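Local structure of universal stress protein (Pseudomonas aeruginosa UCBPP-PA14, 7MQ5) at residues 27-32 with 165-170; 106-111 with 125-130; 202-207 with 218-223. The protein is of unknown function but belongs to the universal stress protein family, whose members are linked to bacterial survival under stress and in some cases bind ATP. All blocks are in the same frame, centred on the assembly; numbering follows the deposited sequence. Where two conformers were deposited one is given.

Interaction 1. Residues 27-32 with 165-170; sequences AQLIAG and AGLAKA
L167 reaches out from the end of helix 148-167 and lays its CD1 methyl between L29 and I30 on helix 22-34, in a contact made wholly of apolar groups. That methyl does most of the work. It comes to 4.0 Å from L29 CG and lies nearly as close to L29 CD2, the two leucines crossing obliquely at their branched ends. It also rests over the backbone of I30, 4.1 Å from I30 CA, with I30 CG1 at 4.3 Å. The CG of L167 sits between its own backbone N and carbonyl carbon (chi1 69°), a first torsion unusual for a helical leucine, and this directs the branch across to the other helix. L29 CG instead lies anti to its N (chi1 -177°), which carries the side chain out toward the other segment, where CD2 meets A168 CB at 4.3 Å. A168 suits its place because a single methyl fits under the leucine end.

The two helices belong to one alpha/beta architecture, in which helices pack on a long mixed sheet: I30 also touches I10 of strand 9-13, and A165 touches I137 of strand 136-141. W132, in the loop before strand 136-141, touches L29, I30 and A168 and so contributes to the same apolar patch.

Backbone bonds shape the second segment. Helix 148-167 finishes in a Schellman motif, with A170 N bonded to A165 O at 2.9 Å and K169 N to G166 O at 3.3 Å. K169 takes positive phi (51°), turning the chain toward strand 171-178.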
loop_
_atom_site.group_PDB
_atom_site.type_symbol
_atom_site.label_atom_id
_atom_site.label_comp_id
_atom_site.label_asym_id
_atom_site.label_seq_id
_atom_site.Cartn_x
_atom_site.Cartn_y
_atom_site.Cartn_z
ATOM N N ALA A 27 1.505 -12.019 -2.523
ATOM C CA ALA A 27 0.797 -12.682 -1.403
ATOM C C ALA A 27 1.589 -13.905 -0.925
ATOM O O ALA A 27 1.687 -14.121 0.296
ATOM C CB ALA A 27 -0.591 -13.071 -1.842
ATOM N N GLN A 28 2.137 -14.683 -1.867
ATOM C CA GLN A 28 2.931 -15.885 -1.489
ATOM C C GLN A 28 4.196 -15.460 -0.735
ATOM O O GLN A 28 4.585 -16.138 0.222
ATOM C CB GLN A 28 3.306 -16.704 -2.723
ATOM C CG GLN A 28 2.156 -17.493 -3.314
ATOM C CD GLN A 28 2.603 -18.103 -4.615
ATOM O OE1 GLN A 28 2.707 -17.426 -5.632
ATOM N NE2 GLN A 28 2.943 -19.376 -4.572
ATOM N N LEU A 29 4.826 -14.370 -1.161
ATOM C CA LEU A 29 6.064 -13.942 -0.469
ATOM C C LEU A 29 5.719 -13.541 0.965
ATOM O O LEU A 29 6.384 -14.010 1.902
ATOM C CB LEU A 29 6.708 -12.781 -1.221
ATOM C CG LEU A 29 8.035 -12.305 -0.638
ATOM C CD1 LEU A 29 9.112 -13.357 -0.816
ATOM C CD2 LEU A 29 8.469 -10.996 -1.276
ATOM N N ILE A 30 4.686 -12.716 1.119
ATOM C CA ILE A 30 4.297 -12.225 2.466
ATOM C C ILE A 30 3.872 -13.407 3.345
ATOM O O ILE A 30 4.421 -13.566 4.445
ATOM C CB ILE A 30 3.184 -11.173 2.336
ATOM C CG1 ILE A 30 3.662 -9.921 1.598
ATOM C CG2 ILE A 30 2.610 -10.840 3.703
ATOM C CD1 ILE A 30 2.530 -9.064 1.070
ATOM N N ALA A 31 2.930 -14.218 2.855
ATOM C CA ALA A 31 2.360 -15.299 3.693
ATOM C C ALA A 31 3.390 -16.405 3.945
ATOM O O ALA A 31 3.240 -17.135 4.940
ATOM C CB ALA A 31 1.098 -15.833 3.062
ATOM N N GLY A 32 4.405 -16.516 3.086
ATOM C CA GLY A 32 5.455 -17.524 3.310
ATOM C C GLY A 32 6.206 -17.241 4.599
ATOM O O GLY A 32 6.730 -18.198 5.204
ATOM N N ALA A 165 10.555 -4.833 4.477
ATOM C CA ALA A 165 12.012 -4.943 4.250
ATOM C C ALA A 165 12.524 -6.248 4.868
ATOM O O ALA A 165 13.370 -6.913 4.250
ATOM C CB ALA A 165 12.713 -3.732 4.815
ATOM N N GLY A 166 12.036 -6.603 6.053
ATOM C CA GLY A 166 12.509 -7.836 6.710
ATOM C C GLY A 166 12.073 -9.079 5.958
ATOM O O GLY A 166 12.925 -9.957 5.707
ATOM N N LEU A 167 10.804 -9.153 5.550
ATOM C CA LEU A 167 10.321 -10.414 4.925
ATOM C C LEU A 167 10.907 -10.564 3.519
ATOM O O LEU A 167 11.099 -11.713 3.080
ATOM C CB LEU A 167 8.788 -10.498 4.954
ATOM C CG LEU A 167 7.999 -9.539 4.071
ATOM C CD1 LEU A 167 7.830 -10.086 2.653
ATOM C CD2 LEU A 167 6.628 -9.289 4.692
ATOM N N ALA A 168 11.237 -9.452 2.864
ATOM C CA ALA A 168 11.793 -9.505 1.490
ATOM C C ALA A 168 13.332 -9.495 1.493
ATOM O O ALA A 168 13.920 -9.518 0.392
ATOM C CB ALA A 168 11.261 -8.329 0.706
ATOM N N LYS A 169 13.961 -9.436 2.668
ATOM C CA LYS A 169 15.447 -9.322 2.737
ATOM C C LYS A 169 15.864 -8.158 1.834
ATOM O O LYS A 169 16.737 -8.325 0.948
ATOM C CB LYS A 169 16.137 -10.649 2.405
ATOM C CG LYS A 169 15.877 -11.741 3.434
ATOM C CD LYS A 169 16.771 -12.947 3.306
ATOM C CE LYS A 169 16.558 -13.937 4.430
ATOM N NZ LYS A 169 15.165 -14.441 4.466
ATOM N N ALA A 170 15.249 -7.008 2.099
ATOM C CA ALA A 170 15.408 -5.756 1.335
ATOM C C ALA A 170 15.921 -4.676 2.289
ATOM O O ALA A 170 15.974 -4.919 3.518
ATOM C CB ALA A 170 14.071 -5.373 0.718
#

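Interaction 2. Residues 106-111 with 125-130; sequences AILTPD and MTKTAR
A lysine-to-carbonyl bond, backed by a small apolar contact, joins K127, just past strand 123-126, to A106 and L108 in the loop that leads into helix 110-118. The contact joins elements of the beta-alpha-beta unit of strand 92-96, helix 110-118 and strand 123-126, tying the approach to the helix to the exit of the strand that follows it. K127 NZ donates to A106 O at 2.8 Å, in the carbonyl plane and on a lone pair, with a C=O...N angle of 135°. The same nitrogen also bonds to L264 O and L267 O. A lysine suits this spot, since its three N-H groups can serve three carbonyls, so one ammonium group links the loop at A106 to the end of helix 258-264 and the segment after it; a positive charge there would polarise those carbonyls.

The lysine chain bends at chi3 (77°), which swings its end toward A106. L108 CD2 lies 3.9 Å from K127 CE, the leucine crossing the lysine at about a right angle and packing against the last carbon of its chain. M125, a selenomethionine, adds at most a loose and doubtful touch to L108, in one of its two conformers.

Polar groups hold both ends in shape. D270 OD1 accepts from the backbone N of K127 and of T128, while T109, the N-cap of helix 110-118, bonds through OG1 to D112 N. Beyond K127, T128 forms an ST turn: its OG1 accepts R130 N at 3.2 Å and R130 NE at 3.1 Å, the hydroxyl oxygen lying 28° out of the guanidinium plane.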
loop_
_atom_site.group_PDB
_atom_site.type_symbol
_atom_site.label_atom_id
_atom_site.label_comp_id
_atom_site.label_asym_id
_atom_site.label_seq_id
_atom_site.Cartn_x
_atom_site.Cartn_y
_atom_site.Cartn_z
ATOM N N ALA A 106 1.487 4.526 -15.948
ATOM C CA ALA A 106 1.491 4.646 -14.465
ATOM C C ALA A 106 0.138 5.106 -13.893
ATOM O O ALA A 106 -0.059 4.971 -12.685
ATOM C CB ALA A 106 2.596 5.572 -14.019
ATOM N N ILE A 107 -0.780 5.548 -14.755
ATOM C CA ILE A 107 -2.100 6.094 -14.317
ATOM C C ILE A 107 -3.019 4.969 -13.822
ATOM O O ILE A 107 -3.298 4.036 -14.608
ATOM C CB ILE A 107 -2.745 6.871 -15.482
ATOM C CG1 ILE A 107 -1.816 7.956 -16.035
ATOM C CG2 ILE A 107 -4.097 7.432 -15.076
ATOM C CD1 ILE A 107 -1.426 9.013 -15.029
ATOM N N LEU A 108 -3.524 5.078 -12.590
ATOM C CA LEU A 108 -4.468 4.052 -12.079
ATOM C C LEU A 108 -5.820 4.223 -12.780
ATOM O O LEU A 108 -6.180 5.352 -13.170
ATOM C CB LEU A 108 -4.643 4.196 -10.565
ATOM C CG LEU A 108 -3.384 4.118 -9.712
ATOM C CD1 LEU A 108 -3.772 4.125 -8.242
ATOM C CD2 LEU A 108 -2.535 2.895 -10.035
ATOM N N THR A 109 -6.565 3.133 -12.895
ATOM C CA THR A 109 -7.903 3.218 -13.522
ATOM C C THR A 109 -8.891 3.893 -12.577
ATOM O O THR A 109 -8.699 3.926 -11.364
ATOM C CB THR A 109 -8.439 1.834 -13.885
ATOM O OG1 THR A 109 -8.808 1.146 -12.685
ATOM C CG2 THR A 109 -7.444 1.032 -14.698
ATOM N N PRO A 110 -9.998 4.454 -13.100
ATOM C CA PRO A 110 -11.020 5.026 -12.230
ATOM C C PRO A 110 -11.532 4.009 -11.195
ATOM O O PRO A 110 -11.776 4.393 -10.072
ATOM C CB PRO A 110 -12.099 5.454 -13.234
ATOM C CG PRO A 110 -11.321 5.788 -14.481
ATOM C CD PRO A 110 -10.239 4.737 -14.531
ATOM N N ASP A 111 -11.649 2.734 -11.569
ATOM C CA ASP A 111 -12.166 1.746 -10.585
ATOM C C ASP A 111 -11.098 1.505 -9.503
ATOM O O ASP A 111 -11.471 1.342 -8.332
ATOM C CB ASP A 111 -12.629 0.456 -11.256
ATOM C CG ASP A 111 -13.429 -0.416 -10.303
ATOM O OD1 ASP A 111 -14.628 -0.113 -10.074
ATOM O OD2 ASP A 111 -12.820 -1.313 -9.727
HETATM N N MSE A 125 -1.218 -1.982 -4.164
HETATM C CA MSE A 125 -1.383 -1.921 -5.603
HETATM C C MSE A 125 -0.050 -2.307 -6.226
HETATM O O MSE A 125 0.931 -1.584 -6.045
HETATM C CB MSE A 125 -1.725 -0.498 -6.048
HETATM C CG MSE A 125 -3.057 0.015 -5.557
HETATM SE SE MSE A 125 -4.575 -0.991 -6.271
HETATM C CE MSE A 125 -4.150 -0.846 -8.185
ATOM N N THR A 126 0.007 -3.452 -6.909
ATOM C CA THR A 126 1.273 -3.863 -7.504
ATOM C C THR A 126 1.416 -3.190 -8.870
ATOM O O THR A 126 0.476 -3.253 -9.673
ATOM C CB THR A 126 1.449 -5.390 -7.529
ATOM O OG1 THR A 126 0.675 -6.002 -8.564
ATOM C CG2 THR A 126 1.101 -6.038 -6.208
ATOM N N LYS A 127 2.562 -2.548 -9.110
ATOM C CA LYS A 127 2.767 -1.802 -10.375
ATOM C C LYS A 127 4.011 -2.268 -11.131
ATOM O O LYS A 127 4.201 -1.800 -12.266
ATOM C CB LYS A 127 2.863 -0.299 -10.109
ATOM C CG LYS A 127 1.658 0.305 -9.397
ATOM C CD LYS A 127 1.683 1.816 -9.324
ATOM C CE LYS A 127 1.305 2.460 -10.637
ATOM N NZ LYS A 127 1.396 3.939 -10.577
ATOM N N THR A 128 4.838 -3.115 -10.530
ATOM C CA THR A 128 6.073 -3.585 -11.201
ATOM C C THR A 128 6.126 -5.107 -11.116
ATOM O O THR A 128 5.557 -5.670 -10.176
ATOM C CB THR A 128 7.330 -2.950 -10.589
ATOM O OG1 THR A 128 8.469 -3.409 -11.322
ATOM C CG2 THR A 128 7.516 -3.268 -9.118
ATOM N N ALA A 129 6.787 -5.736 -12.081
ATOM C CA ALA A 129 6.975 -7.203 -12.048
ATOM C C ALA A 129 8.287 -7.545 -11.344
ATOM O O ALA A 129 8.546 -8.743 -11.139
ATOM C CB ALA A 129 6.959 -7.764 -13.440
ATOM N N ARG A 130 9.083 -6.538 -10.991
ATOM C CA ARG A 130 10.365 -6.833 -10.307
ATOM C C ARG A 130 10.096 -7.563 -8.995
ATOM O O ARG A 130 9.168 -7.218 -8.271
ATOM C CB ARG A 130 11.125 -5.541 -10.023
ATOM C CG ARG A 130 11.664 -4.848 -11.264
ATOM C CD ARG A 130 12.320 -3.555 -10.833
ATOM N NE ARG A 130 11.326 -2.535 -10.513
ATOM C CZ ARG A 130 11.446 -1.619 -9.553
ATOM N NH1 ARG A 130 12.476 -1.646 -8.727
ATOM N NH2 ARG A 130 10.495 -0.721 -9.380
#

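Interaction 3. Residues 202-207 with 218-223; sequences EACRTF and LHIEEG
F207 N bonds to A203 O at 3.0 Å within helix 193-211, and this ordinary helical turn brings F207 and C204 to the same face, turned toward strand 218-222. Helix segment 202-207 and strand 218-222 run antiparallel (169°), their axes approaching to 11.3 Å, as helix and following strand do in the beta-alpha-beta unit of strand 171-178, helix 193-211 and strand 218-222. Alternation along the strand sends L218 and I220 to this helix, while H219 and E221 touch helix 225-236.

The contact itself is apolar. The sulfur contacts, to I220 and L218 alike, hold for one of two C204 conformers and are tentative to that extent. In it SG lies anti to the backbone N (chi1 -176°), 3.5 Å from I220 CD1 and equally near I220 CG1. A small, weakly polar thiol suits this buried place, where the sulfur packs against the end of I220. The aromatic F207 and branched L218 suit theirs by filling the apolar layer between helix and sheet. V143, in a loop, touches both C204 and F207.

L218 forks between the two helix residues: its CD2 lies 4.1 Å from C204 SG, and its CD1 approaches the F207 ring obliquely, 4.0 Å from CE2.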
loop_
_atom_site.group_PDB
_atom_site.type_symbol
_atom_site.label_atom_id
_atom_site.label_comp_id
_atom_site.label_asym_id
_atom_site.label_seq_id
_atom_site.Cartn_x
_atom_site.Cartn_y
_atom_site.Cartn_z
ATOM N N GLU A 202 15.302 19.903 14.769
ATOM C CA GLU A 202 15.071 19.200 16.063
ATOM C C GLU A 202 14.118 18.022 15.828
ATOM O O GLU A 202 14.450 16.897 16.271
ATOM C CB GLU A 202 14.534 20.181 17.112
ATOM C CG GLU A 202 14.185 19.541 18.449
ATOM C CD GLU A 202 13.852 20.530 19.558
ATOM O OE1 GLU A 202 12.918 20.255 20.335
ATOM O OE2 GLU A 202 14.556 21.556 19.667
ATOM N N ALA A 203 12.986 18.273 15.163
ATOM C CA ALA A 203 12.005 17.207 14.853
ATOM C C ALA A 203 12.696 16.097 14.059
ATOM O O ALA A 203 12.452 14.905 14.335
ATOM C CB ALA A 203 10.839 17.782 14.083
ATOM N N CYS A 204 13.570 16.491 13.141
ATOM C CA CYS A 204 14.254 15.512 12.269
ATOM C C CYS A 204 15.251 14.657 13.066
ATOM O O CYS A 204 15.268 13.431 12.877
ATOM C CB CYS A 204 14.945 16.246 11.135
ATOM S SG CYS A 204 15.709 15.103 9.968
ATOM N N ARG A 205 16.066 15.277 13.919
ATOM C CA ARG A 205 17.047 14.497 14.722
ATOM C C ARG A 205 16.310 13.572 15.697
ATOM O O ARG A 205 16.772 12.437 15.883
ATOM C CB ARG A 205 18.038 15.423 15.431
ATOM C CG ARG A 205 18.990 16.149 14.488
ATOM C CD ARG A 205 19.818 15.213 13.621
ATOM N NE ARG A 205 20.770 15.928 12.777
ATOM C CZ ARG A 205 21.550 15.361 11.858
ATOM N NH1 ARG A 205 21.498 14.056 11.643
ATOM N NH2 ARG A 205 22.380 16.108 11.150
ATOM N N THR A 206 15.197 14.030 16.269
ATOM C CA THR A 206 14.419 13.173 17.199
ATOM C C THR A 206 13.861 11.971 16.428
ATOM O O THR A 206 13.947 10.833 16.943
ATOM C CB THR A 206 13.310 13.975 17.879
ATOM O OG1 THR A 206 13.972 14.944 18.691
ATOM C CG2 THR A 206 12.395 13.120 18.725
ATOM N N PHE A 207 13.304 12.221 15.240
ATOM C CA PHE A 207 12.758 11.131 14.397
ATOM C C PHE A 207 13.845 10.098 14.088
ATOM O O PHE A 207 13.594 8.889 14.199
ATOM C CB PHE A 207 12.192 11.726 13.107
ATOM C CG PHE A 207 11.645 10.708 12.142
ATOM C CD1 PHE A 207 10.318 10.326 12.202
ATOM C CD2 PHE A 207 12.458 10.143 11.173
ATOM C CE1 PHE A 207 9.811 9.401 11.303
ATOM C CE2 PHE A 207 11.953 9.213 10.279
ATOM C CZ PHE A 207 10.634 8.836 10.357
ATOM N N LEU A 218 17.841 8.184 5.514
ATOM C CA LEU A 218 16.831 9.263 5.672
ATOM C C LEU A 218 17.108 10.377 4.659
ATOM O O LEU A 218 18.160 11.025 4.745
ATOM C CB LEU A 218 16.895 9.768 7.122
ATOM C CG LEU A 218 15.821 10.773 7.544
ATOM C CD1 LEU A 218 14.419 10.248 7.281
ATOM C CD2 LEU A 218 15.978 11.126 9.016
ATOM N N HIS A 219 16.196 10.550 3.708
ATOM C CA HIS A 219 16.259 11.600 2.662
ATOM C C HIS A 219 15.405 12.772 3.142
ATOM O O HIS A 219 14.178 12.642 3.124
ATOM C CB HIS A 219 15.756 11.044 1.318
ATOM C CG HIS A 219 16.543 9.887 0.802
ATOM N ND1 HIS A 219 17.402 10.002 -0.270
ATOM C CD2 HIS A 219 16.598 8.596 1.198
ATOM C CE1 HIS A 219 17.959 8.829 -0.509
ATOM N NE2 HIS A 219 17.495 7.958 0.388
ATOM N N ILE A 220 16.044 13.830 3.635
ATOM C CA ILE A 220 15.326 15.043 4.122
ATOM C C ILE A 220 15.413 16.065 2.994
ATOM O O ILE A 220 16.517 16.557 2.736
ATOM C CB ILE A 220 15.946 15.560 5.434
ATOM C CG1 ILE A 220 15.970 14.467 6.505
ATOM C CG2 ILE A 220 15.238 16.819 5.915
ATOM C CD1 ILE A 220 14.609 13.911 6.845
ATOM N N GLU A 221 14.277 16.333 2.352
ATOM C CA GLU A 221 14.225 17.184 1.139
ATOM C C GLU A 221 13.209 18.309 1.331
ATOM O O GLU A 221 12.198 18.102 2.032
ATOM C CB GLU A 221 13.805 16.330 -0.058
ATOM C CG GLU A 221 14.664 15.100 -0.299
ATOM C CD GLU A 221 15.992 15.342 -0.985
ATOM O OE1 GLU A 221 16.626 14.346 -1.385
ATOM O OE2 GLU A 221 16.380 16.517 -1.137
ATOM N N GLU A 222 13.503 19.471 0.757
ATOM C CA GLU A 222 12.562 20.613 0.805
ATOM C C GLU A 222 11.953 20.764 -0.589
ATOM O O GLU A 222 12.700 20.695 -1.579
ATOM C CB GLU A 222 13.290 21.878 1.267
ATOM C CG GLU A 222 12.414 23.115 1.331
ATOM C CD GLU A 222 13.168 24.375 1.719
ATOM O OE1 GLU A 222 14.164 24.262 2.466
ATOM O OE2 GLU A 222 12.784 25.458 1.240
ATOM N N GLY A 223 10.635 20.899 -0.652
ATOM C CA GLY A 223 9.966 21.077 -1.946
ATOM C C GLY A 223 8.637 20.345 -1.958
ATOM O O GLY A 223 8.217 19.795 -0.942
#

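In the fold
All three contacts lie around one ten-stranded mixed sheet, which interactions 2 and 3 reach directly while interaction 1 joins helices packed on it. The strand order reads 3-2-1-4-5 and then its mirror, 10-9-6-7-8, consistent with two universal stress protein folds in tandem. Along the chain interaction 2 comes between the two segments of interaction 1, and interaction 3 follows both. Centres of interactions 1 and 2 lie about 20 Å apart, and that of interaction 3 lies about 28 and 29 Å from them. Interaction 1 bridges helices 22-34 and 148-167 across 133 residues, whereas interactions 2 and 3 each close a short beta-alpha-beta crossover, interaction 3 at one of the two outermost strands, 218-222.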